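Local coordinates for methyl-accepting chemotaxis protein (Vibrio parahaemolyticus, PDB 4EXO), which probably senses small carboxylates such as pyruvate through its periplasmic Cache (PAS-like) domain and relays the signal for chemotaxis, at residues E55-F60 / K115-A120; F61-Q66 / K81-L86; V92-G97 / L109-H114. One frame throughout, in Å; residues are numbered along the deposited sequence.

Contact 1: residues E55-F60 / K115-A120; sequences ESDGYF and KPTINA. With PYR (pyruvic acid), chain B.
Asp57 grips the turn that follows Lys115 with both carboxylate oxygens. OD1 accepts the backbone N-H of Thr117 (Thr117 N to Asp57 OD1 2.8 Å, 151° at the hydrogen), and OD2 takes the hydroxyl of the same residue (Thr117 OG1 to Asp57 OD2 2.6 Å). Each oxygen uses its syn lone pair, and the two bonds to one residue limit the carboxylate's rotation. The threonine reaches it because OG1 stands between its own backbone N and carbonyl carbon (chi1 56°), on the side of its amide hydrogen. The same rotation sets Thr117 CG2 opposite the carbonyl carbon, beside the backbone N, where it meets Ser56 CB at 3.5 Å. Lys115 runs fully extended alongside the carboxylate, its CE 3.4 Å from Asp57 OD2, while its ammonium goes on to a salt bridge with Asp145. Deeper in, Pro116 CG packs obliquely on the Tyr59 ring, 3.9 Å from CE2. Tyr59 OH then donates to the pyruvate carboxylate (Tyr59 OH to PYR OXT 2.6 Å), with OXT near the ring plane, tying this corner to the ligand pocket. The contact joins the loop between helix 42-51 and strand 61-63, tightened by a type I turn at Glu55-Gly58, to the hairpin turn linking strands 108-115 and 120-131; Tyr143 of strand 136-143 packs against Asp57, Lys115 and Pro116.

Contact 2: residues F61-Q66 / K81-L86; sequences FAYDSQ and KNLYDL. With PYR (pyruvic acid), chain B.
An Asx turn at Asn82 shapes the loop that packs beside pocket strand 61-63 of the Cache domain. Asn82 OD1 accepts the backbone N-H of Tyr84 (Tyr84 N to Asn82 OD1 3.0 Å, 159° at the hydrogen), the N-H coming in about 15° out of the plane of the amide. With CG opposite the backbone N (chi1 -172°), the Asn82 amide is carried towards Gln66. Its nitrogen turns to a water, which bridges to the other segment: the water accepts from Asn82 ND2 at 3.1 Å and donates to Gln66 O at 2.6 Å. Gln66 O also lies 3.4 Å from Tyr84 CB, a van der Waals contact. Nearer the pocket, Leu83 brings one methyl to the rim of the Tyr63 ring, CD1 lying near its plane and 3.9 Å from Tyr63 CE1. Pyruvate takes another part of that rim, its keto oxygen accepting from the phenol (Tyr63 OH to PYR O3 2.7 Å). Phe61 instead offers a ring face, with PYR CA 3.5 Å above its plane, toward the rim. Strand 61-63 lies between strands 69-72 and 136-143, while helix 94-104 receives Tyr84 on Ala96 and Ile99, Tyr63 on Ile95 and Phe61 on Leu98.

Contact 3: residues V92-G97 / L109-H114; sequences VAVIAG and LYFSWH. With PYR (pyruvic acid), chain B.
This is apolar helix-on-strand packing, in which the start of helix 94-104 leans on edge strand 108-115 and closes one side of the pyruvate pocket. Val94 makes the largest single share, closely followed by Leu109. Val94 CG1, anti to the backbone N (chi1 179°), projects over a face of the Phe111 ring as a CH-pi contact, 3.6 Å from the centroid and 17° off the normal, while CG2 lies against Phe111 CB at 3.7 Å. The ring rises to meet that methyl because Phe111 CG is set between its backbone N and carbonyl carbon (chi1 57°). Val94 CG1 also approaches the six-membered part of the Trp113 indole, 3.9 Å from CZ3, where Ile95 CD1 arrives as well. At the far end Leu109 reaches under the first turn, its CD2 3.4 Å from Val94 O and 3.8 Å from C of Gly97, whose lack of a side chain lets that methyl in. Val92 CG1 lies 3.8 Å from Tyr110 O and brushes Phe111 CB. Pyruvate meets both aromatic rings, but differently: its carboxylate carbon lies 3.3 Å above the Trp113 plane, whereas its O sits at the edge of Phe111, near the plane. The chemistry implies division of labour: methyls and ring faces give this wall its shape without polar bonds between the segments, while Lys124, Tyr59, Tyr63 and His72 supply the hydrogen bonds that hold the ligand.

In the fold
All three contacts reach the same pyruvate, yet they differ in depth and chemistry. Contacts 1 and 3 are both partly buried, contact 3 with five of ten touching residues buried against two of six in contact 1. Contact 3 covers the largest area, 335 Å²; its side-chain contacts are apolar and no polar bond joins its segments. Contact 1, at the turn of a hairpin, relies on two hydrogen bonds from Thr117 to one carboxylate. Contact 2 lies at the surface, with a water bridge outside and Tyr63-Leu83 packing on the pocket side. Contact 3 uses strand 108-115 and contact 1 the turn that follows; Asn119 OD1 probably hydrogen-bonds His114 NE2 (2.9 Å). Contacts 2 and 3 interlock through Tyr63 and Ile95.

Contact 1: residues E55-F60 / K115-A120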
# COMPACT_ATOMS: atom_id res chain seq x y z
N GLU A 55 1.83 -5.87 6.22
CA GLU A 55 1.67 -6.87 7.29
C GLU A 55 2.97 -6.79 8.10
O GLU A 55 3.90 -6.05 7.74
CB GLU A 55 1.44 -8.29 6.73
CG GLU A 55 2.56 -8.78 5.78
CD GLU A 55 2.31 -10.19 5.25
OE1 GLU A 55 2.36 -11.15 6.06
OE2 GLU A 55 2.06 -10.34 4.04
N SER A 56 3.04 -7.51 9.20
CA SER A 56 4.23 -7.45 10.05
C SER A 56 5.52 -7.73 9.28
O SER A 56 6.57 -7.08 9.53
CB SER A 56 4.09 -8.39 11.25
OG SER A 56 3.18 -7.82 12.18
N ASP A 57 5.44 -8.64 8.30
CA ASP A 57 6.63 -9.01 7.52
C ASP A 57 6.72 -8.25 6.19
O ASP A 57 7.51 -8.62 5.34
CB ASP A 57 6.57 -10.51 7.22
CG ASP A 57 6.82 -11.35 8.47
OD1 ASP A 57 7.74 -11.01 9.24
OD2 ASP A 57 6.11 -12.36 8.67
N GLY A 58 5.88 -7.24 6.01
CA GLY A 58 5.71 -6.58 4.72
C GLY A 58 6.21 -5.15 4.79
O GLY A 58 5.48 -4.27 5.25
N TYR A 59 7.44 -4.91 4.31
CA TYR A 59 8.13 -3.63 4.52
C TYR A 59 9.03 -3.28 3.34
O TYR A 59 9.28 -4.15 2.47
CB TYR A 59 9.02 -3.72 5.80
CG TYR A 59 10.14 -4.75 5.67
CD1 TYR A 59 11.38 -4.40 5.13
CD2 TYR A 59 9.92 -6.10 6.02
CE1 TYR A 59 12.42 -5.35 4.98
CE2 TYR A 59 10.95 -7.08 5.90
CZ TYR A 59 12.20 -6.68 5.37
OH TYR A 59 13.21 -7.61 5.23
N PHE A 60 9.53 -2.04 3.32
CA PHE A 60 10.43 -1.57 2.27
C PHE A 60 11.91 -1.50 2.67
O PHE A 60 12.24 -1.25 3.86
CB PHE A 60 10.04 -0.17 1.81
CG PHE A 60 8.76 -0.12 1.05
CD1 PHE A 60 8.73 -0.48 -0.30
CD2 PHE A 60 7.60 0.31 1.68
CE1 PHE A 60 7.54 -0.43 -1.03
CE2 PHE A 60 6.37 0.37 0.96
CZ PHE A 60 6.34 -0.01 -0.40
N LYS A 115 13.27 -12.72 8.49
CA LYS A 115 11.83 -12.56 8.48
C LYS A 115 11.39 -12.00 9.86
O LYS A 115 11.58 -12.69 10.88
CB LYS A 115 11.18 -13.92 8.24
CG LYS A 115 9.65 -13.91 8.25
CD LYS A 115 9.09 -15.30 7.88
CE LYS A 115 7.57 -15.29 7.91
NZ LYS A 115 6.97 -16.63 7.53
N PRO A 116 10.85 -10.77 9.92
CA PRO A 116 10.57 -10.13 11.22
C PRO A 116 9.81 -11.00 12.20
O PRO A 116 10.20 -11.07 13.38
CB PRO A 116 9.78 -8.88 10.83
CG PRO A 116 10.47 -8.45 9.48
CD PRO A 116 10.70 -9.82 8.78
N THR A 117 8.75 -11.67 11.75
CA THR A 117 7.87 -12.36 12.72
C THR A 117 8.50 -13.59 13.40
O THR A 117 7.90 -14.13 14.33
CB THR A 117 6.50 -12.75 12.11
OG1 THR A 117 6.69 -13.57 10.94
CG2 THR A 117 5.64 -11.50 11.76
N ILE A 118 9.66 -14.06 12.91
CA ILE A 118 10.38 -15.18 13.56
C ILE A 118 11.83 -14.85 13.88
O ILE A 118 12.58 -15.69 14.41
CB ILE A 118 10.34 -16.50 12.71
CG1 ILE A 118 11.00 -16.30 11.32
CG2 ILE A 118 8.89 -17.01 12.59
CD1 ILE A 118 11.14 -17.64 10.46
N ASN A 119 12.24 -13.62 13.56
CA ASN A 119 13.62 -13.20 13.75
C ASN A 119 14.65 -14.27 13.31
O ASN A 119 15.56 -14.63 14.08
CB ASN A 119 13.89 -12.78 15.24
CG ASN A 119 15.23 -12.08 15.42
OD1 ASN A 119 15.76 -11.47 14.47
ND2 ASN A 119 15.80 -12.16 16.63
N ALA A 120 14.49 -14.78 12.08
CA ALA A 120 15.40 -15.80 11.56
C ALA A 120 15.29 -15.76 10.03
O ALA A 120 14.33 -15.23 9.51
CB ALA A 120 14.97 -17.21 12.08
C PYR B . 15.49 -7.22 2.50
O PYR B . 14.82 -8.23 1.98
OXT PYR B . 15.09 -6.71 3.65
CA PYR B . 16.63 -6.69 1.85
O3 PYR B . 17.22 -5.71 2.43
CB PYR B . 17.21 -7.23 0.55

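Contact 2: residues F61-Q66 / K81-L86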
# COMPACT_ATOMS: atom_id res chain seq x y z
N PHE A 61 12.76 -1.69 1.67
CA PHE A 61 14.19 -1.44 1.77
C PHE A 61 14.60 -0.70 0.48
O PHE A 61 13.88 -0.76 -0.54
CB PHE A 61 14.97 -2.78 1.91
CG PHE A 61 14.65 -3.78 0.83
CD1 PHE A 61 15.24 -3.66 -0.44
CD2 PHE A 61 13.76 -4.83 1.06
CE1 PHE A 61 14.93 -4.58 -1.46
CE2 PHE A 61 13.44 -5.75 0.04
CZ PHE A 61 14.04 -5.63 -1.22
N ALA A 62 15.75 -0.04 0.49
CA ALA A 62 16.31 0.47 -0.78
C ALA A 62 17.81 0.44 -0.77
O ALA A 62 18.43 0.58 0.30
CB ALA A 62 15.77 1.89 -1.10
N TYR A 63 18.40 0.22 -1.96
CA TYR A 63 19.86 0.21 -2.13
C TYR A 63 20.19 1.10 -3.32
O TYR A 63 19.38 1.19 -4.24
CB TYR A 63 20.38 -1.22 -2.43
CG TYR A 63 20.20 -2.15 -1.23
CD1 TYR A 63 21.25 -2.37 -0.32
CD2 TYR A 63 18.97 -2.77 -1.01
CE1 TYR A 63 21.06 -3.21 0.79
CE2 TYR A 63 18.78 -3.65 0.10
CZ TYR A 63 19.83 -3.82 1.00
OH TYR A 63 19.66 -4.65 2.08
N ASP A 64 21.37 1.73 -3.33
CA ASP A 64 21.80 2.43 -4.54
C ASP A 64 22.44 1.45 -5.52
O ASP A 64 22.54 0.27 -5.23
CB ASP A 64 22.64 3.70 -4.25
CG ASP A 64 24.04 3.39 -3.73
OD1 ASP A 64 24.48 2.23 -3.84
OD2 ASP A 64 24.71 4.34 -3.22
N SER A 65 22.86 1.92 -6.69
CA SER A 65 23.38 1.02 -7.73
C SER A 65 24.72 0.38 -7.37
O SER A 65 25.09 -0.65 -7.96
CB SER A 65 23.49 1.73 -9.11
OG SER A 65 22.19 2.00 -9.59
N GLN A 66 25.42 0.96 -6.39
CA GLN A 66 26.67 0.34 -5.87
C GLN A 66 26.42 -0.69 -4.75
O GLN A 66 27.35 -1.29 -4.24
CB GLN A 66 27.67 1.42 -5.38
CG GLN A 66 27.88 2.63 -6.37
CD GLN A 66 27.92 2.22 -7.83
OE1 GLN A 66 28.83 1.49 -8.26
NE2 GLN A 66 26.93 2.68 -8.60
N LYS A 81 25.73 1.02 4.74
CA LYS A 81 26.64 -0.12 4.51
C LYS A 81 26.59 -0.61 3.06
O LYS A 81 25.51 -0.70 2.47
CB LYS A 81 26.38 -1.30 5.43
CG LYS A 81 26.48 -0.92 6.94
CD LYS A 81 26.39 -2.15 7.84
CE LYS A 81 26.61 -1.79 9.34
NZ LYS A 81 27.89 -1.02 9.51
N ASN A 82 27.75 -0.97 2.51
CA ASN A 82 27.82 -1.57 1.17
C ASN A 82 27.60 -3.09 1.24
O ASN A 82 28.45 -3.84 1.74
CB ASN A 82 29.17 -1.24 0.53
CG ASN A 82 29.26 -1.65 -0.90
OD1 ASN A 82 28.79 -2.73 -1.29
ND2 ASN A 82 29.90 -0.81 -1.71
N LEU A 83 26.47 -3.54 0.74
CA LEU A 83 26.10 -4.97 0.78
C LEU A 83 26.08 -5.59 -0.61
O LEU A 83 25.46 -6.65 -0.82
CB LEU A 83 24.74 -5.19 1.47
CG LEU A 83 24.61 -4.67 2.92
CD1 LEU A 83 23.20 -5.08 3.51
CD2 LEU A 83 25.72 -5.14 3.81
N TYR A 84 26.79 -4.97 -1.54
CA TYR A 84 26.87 -5.48 -2.93
C TYR A 84 27.32 -6.95 -3.02
O TYR A 84 26.75 -7.74 -3.80
CB TYR A 84 27.75 -4.59 -3.80
CG TYR A 84 27.53 -4.92 -5.26
CD1 TYR A 84 26.43 -4.39 -5.95
CD2 TYR A 84 28.37 -5.81 -5.93
CE1 TYR A 84 26.20 -4.71 -7.31
CE2 TYR A 84 28.14 -6.17 -7.29
CZ TYR A 84 27.05 -5.60 -7.96
OH TYR A 84 26.82 -5.93 -9.27
N ASP A 85 28.31 -7.32 -2.21
CA ASP A 85 28.83 -8.70 -2.20
C ASP A 85 28.06 -9.67 -1.31
O ASP A 85 28.43 -10.84 -1.20
CB ASP A 85 30.30 -8.73 -1.73
CG ASP A 85 31.21 -7.88 -2.59
OD1 ASP A 85 30.96 -7.79 -3.82
OD2 ASP A 85 32.18 -7.31 -2.03
N LEU A 86 26.99 -9.19 -0.66
CA LEU A 86 26.25 -10.06 0.27
C LEU A 86 25.59 -11.30 -0.39
O LEU A 86 24.87 -11.17 -1.38
CB LEU A 86 25.19 -9.24 1.05
CG LEU A 86 24.32 -9.95 2.09
CD1 LEU A 86 23.80 -8.94 3.09
CD2 LEU A 86 23.11 -10.68 1.43
C PYR B . 15.49 -7.22 2.50
O PYR B . 14.82 -8.23 1.98
OXT PYR B . 15.09 -6.71 3.65
CA PYR B . 16.63 -6.69 1.85
O3 PYR B . 17.22 -5.71 2.43
CB PYR B . 17.21 -7.23 0.55
O HOH W 1 29.93 -1.64 -4.71

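Contact 3: residues V92-G97 / L109-H114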
# COMPACT_ATOMS: atom_id res chain seq x y z
N VAL A 92 22.91 -16.93 -2.98
CA VAL A 92 22.28 -15.94 -3.89
C VAL A 92 22.87 -14.55 -3.60
O VAL A 92 22.85 -14.12 -2.44
CB VAL A 92 20.73 -15.88 -3.76
CG1 VAL A 92 20.14 -14.67 -4.66
CG2 VAL A 92 20.07 -17.18 -4.20
N ALA A 93 23.41 -13.87 -4.62
CA ALA A 93 23.90 -12.51 -4.44
C ALA A 93 22.69 -11.59 -4.45
O ALA A 93 22.20 -11.14 -5.50
CB ALA A 93 24.93 -12.11 -5.53
N VAL A 94 22.16 -11.36 -3.25
CA VAL A 94 20.85 -10.73 -3.10
C VAL A 94 20.80 -9.28 -3.63
O VAL A 94 19.87 -8.93 -4.37
CB VAL A 94 20.39 -10.75 -1.58
CG1 VAL A 94 19.01 -10.04 -1.39
CG2 VAL A 94 20.34 -12.20 -1.07
N ILE A 95 21.75 -8.45 -3.19
CA ILE A 95 21.70 -7.01 -3.51
C ILE A 95 22.00 -6.80 -5.01
O ILE A 95 21.29 -6.04 -5.72
CB ILE A 95 22.63 -6.16 -2.57
CG1 ILE A 95 21.94 -5.89 -1.22
CG2 ILE A 95 22.80 -4.73 -3.08
CD1 ILE A 95 21.45 -7.05 -0.50
N ALA A 96 23.02 -7.48 -5.49
CA ALA A 96 23.35 -7.36 -6.92
C ALA A 96 22.17 -7.87 -7.76
O ALA A 96 21.84 -7.30 -8.81
CB ALA A 96 24.60 -8.14 -7.25
N GLY A 97 21.55 -8.96 -7.29
CA GLY A 97 20.42 -9.56 -8.00
C GLY A 97 19.22 -8.62 -8.07
O GLY A 97 18.55 -8.55 -9.10
N LEU A 109 13.12 -11.38 -7.56
CA LEU A 109 14.26 -12.21 -7.20
C LEU A 109 13.87 -13.10 -6.02
O LEU A 109 13.33 -12.58 -5.02
CB LEU A 109 15.47 -11.36 -6.80
CG LEU A 109 16.77 -12.15 -6.57
CD1 LEU A 109 17.39 -12.70 -7.92
CD2 LEU A 109 17.83 -11.32 -5.76
N TYR A 110 14.17 -14.41 -6.11
CA TYR A 110 13.99 -15.31 -4.94
C TYR A 110 15.30 -15.31 -4.13
O TYR A 110 16.40 -15.40 -4.70
CB TYR A 110 13.71 -16.76 -5.39
CG TYR A 110 12.34 -17.01 -5.93
CD1 TYR A 110 11.28 -17.32 -5.07
CD2 TYR A 110 12.08 -16.95 -7.31
CE1 TYR A 110 9.99 -17.57 -5.56
CE2 TYR A 110 10.80 -17.21 -7.81
CZ TYR A 110 9.77 -17.52 -6.92
OH TYR A 110 8.50 -17.77 -7.36
N PHE A 111 15.20 -15.21 -2.80
CA PHE A 111 16.36 -15.25 -1.91
C PHE A 111 15.83 -15.45 -0.50
O PHE A 111 14.63 -15.39 -0.29
CB PHE A 111 17.18 -13.94 -1.97
CG PHE A 111 16.40 -12.68 -1.63
CD1 PHE A 111 16.46 -12.13 -0.33
CD2 PHE A 111 15.65 -12.00 -2.62
CE1 PHE A 111 15.77 -10.92 -0.02
CE2 PHE A 111 14.94 -10.82 -2.32
CZ PHE A 111 14.99 -10.27 -1.01
N SER A 112 16.73 -15.72 0.45
CA SER A 112 16.37 -15.81 1.87
C SER A 112 16.87 -14.57 2.58
O SER A 112 17.91 -14.02 2.22
CB SER A 112 16.98 -17.05 2.52
OG SER A 112 16.31 -18.21 2.04
N TRP A 113 16.10 -14.13 3.57
CA TRP A 113 16.40 -12.94 4.34
C TRP A 113 15.75 -13.08 5.72
O TRP A 113 14.78 -13.86 5.91
CB TRP A 113 15.87 -11.68 3.62
CG TRP A 113 16.51 -10.42 4.12
CD1 TRP A 113 16.07 -9.62 5.16
CD2 TRP A 113 17.71 -9.81 3.63
NE1 TRP A 113 16.94 -8.56 5.34
CE2 TRP A 113 17.94 -8.64 4.40
CE3 TRP A 113 18.62 -10.14 2.59
CZ2 TRP A 113 19.04 -7.80 4.20
CZ3 TRP A 113 19.72 -9.29 2.39
CH2 TRP A 113 19.91 -8.13 3.17
N HIS A 114 16.25 -12.32 6.67
CA HIS A 114 15.59 -12.18 7.98
C HIS A 114 14.08 -11.96 7.77
O HIS A 114 13.66 -11.11 6.98
CB HIS A 114 16.20 -10.99 8.70
CG HIS A 114 15.47 -10.59 9.96
ND1 HIS A 114 14.52 -9.60 9.99
CD2 HIS A 114 15.62 -11.01 11.24
CE1 HIS A 114 14.09 -9.43 11.23
NE2 HIS A 114 14.77 -10.26 12.02
C PYR B . 15.49 -7.22 2.50
O PYR B . 14.82 -8.23 1.98
OXT PYR B . 15.09 -6.71 3.65
CA PYR B . 16.63 -6.69 1.85
O3 PYR B . 17.22 -5.71 2.43
CB PYR B . 17.21 -7.23 0.55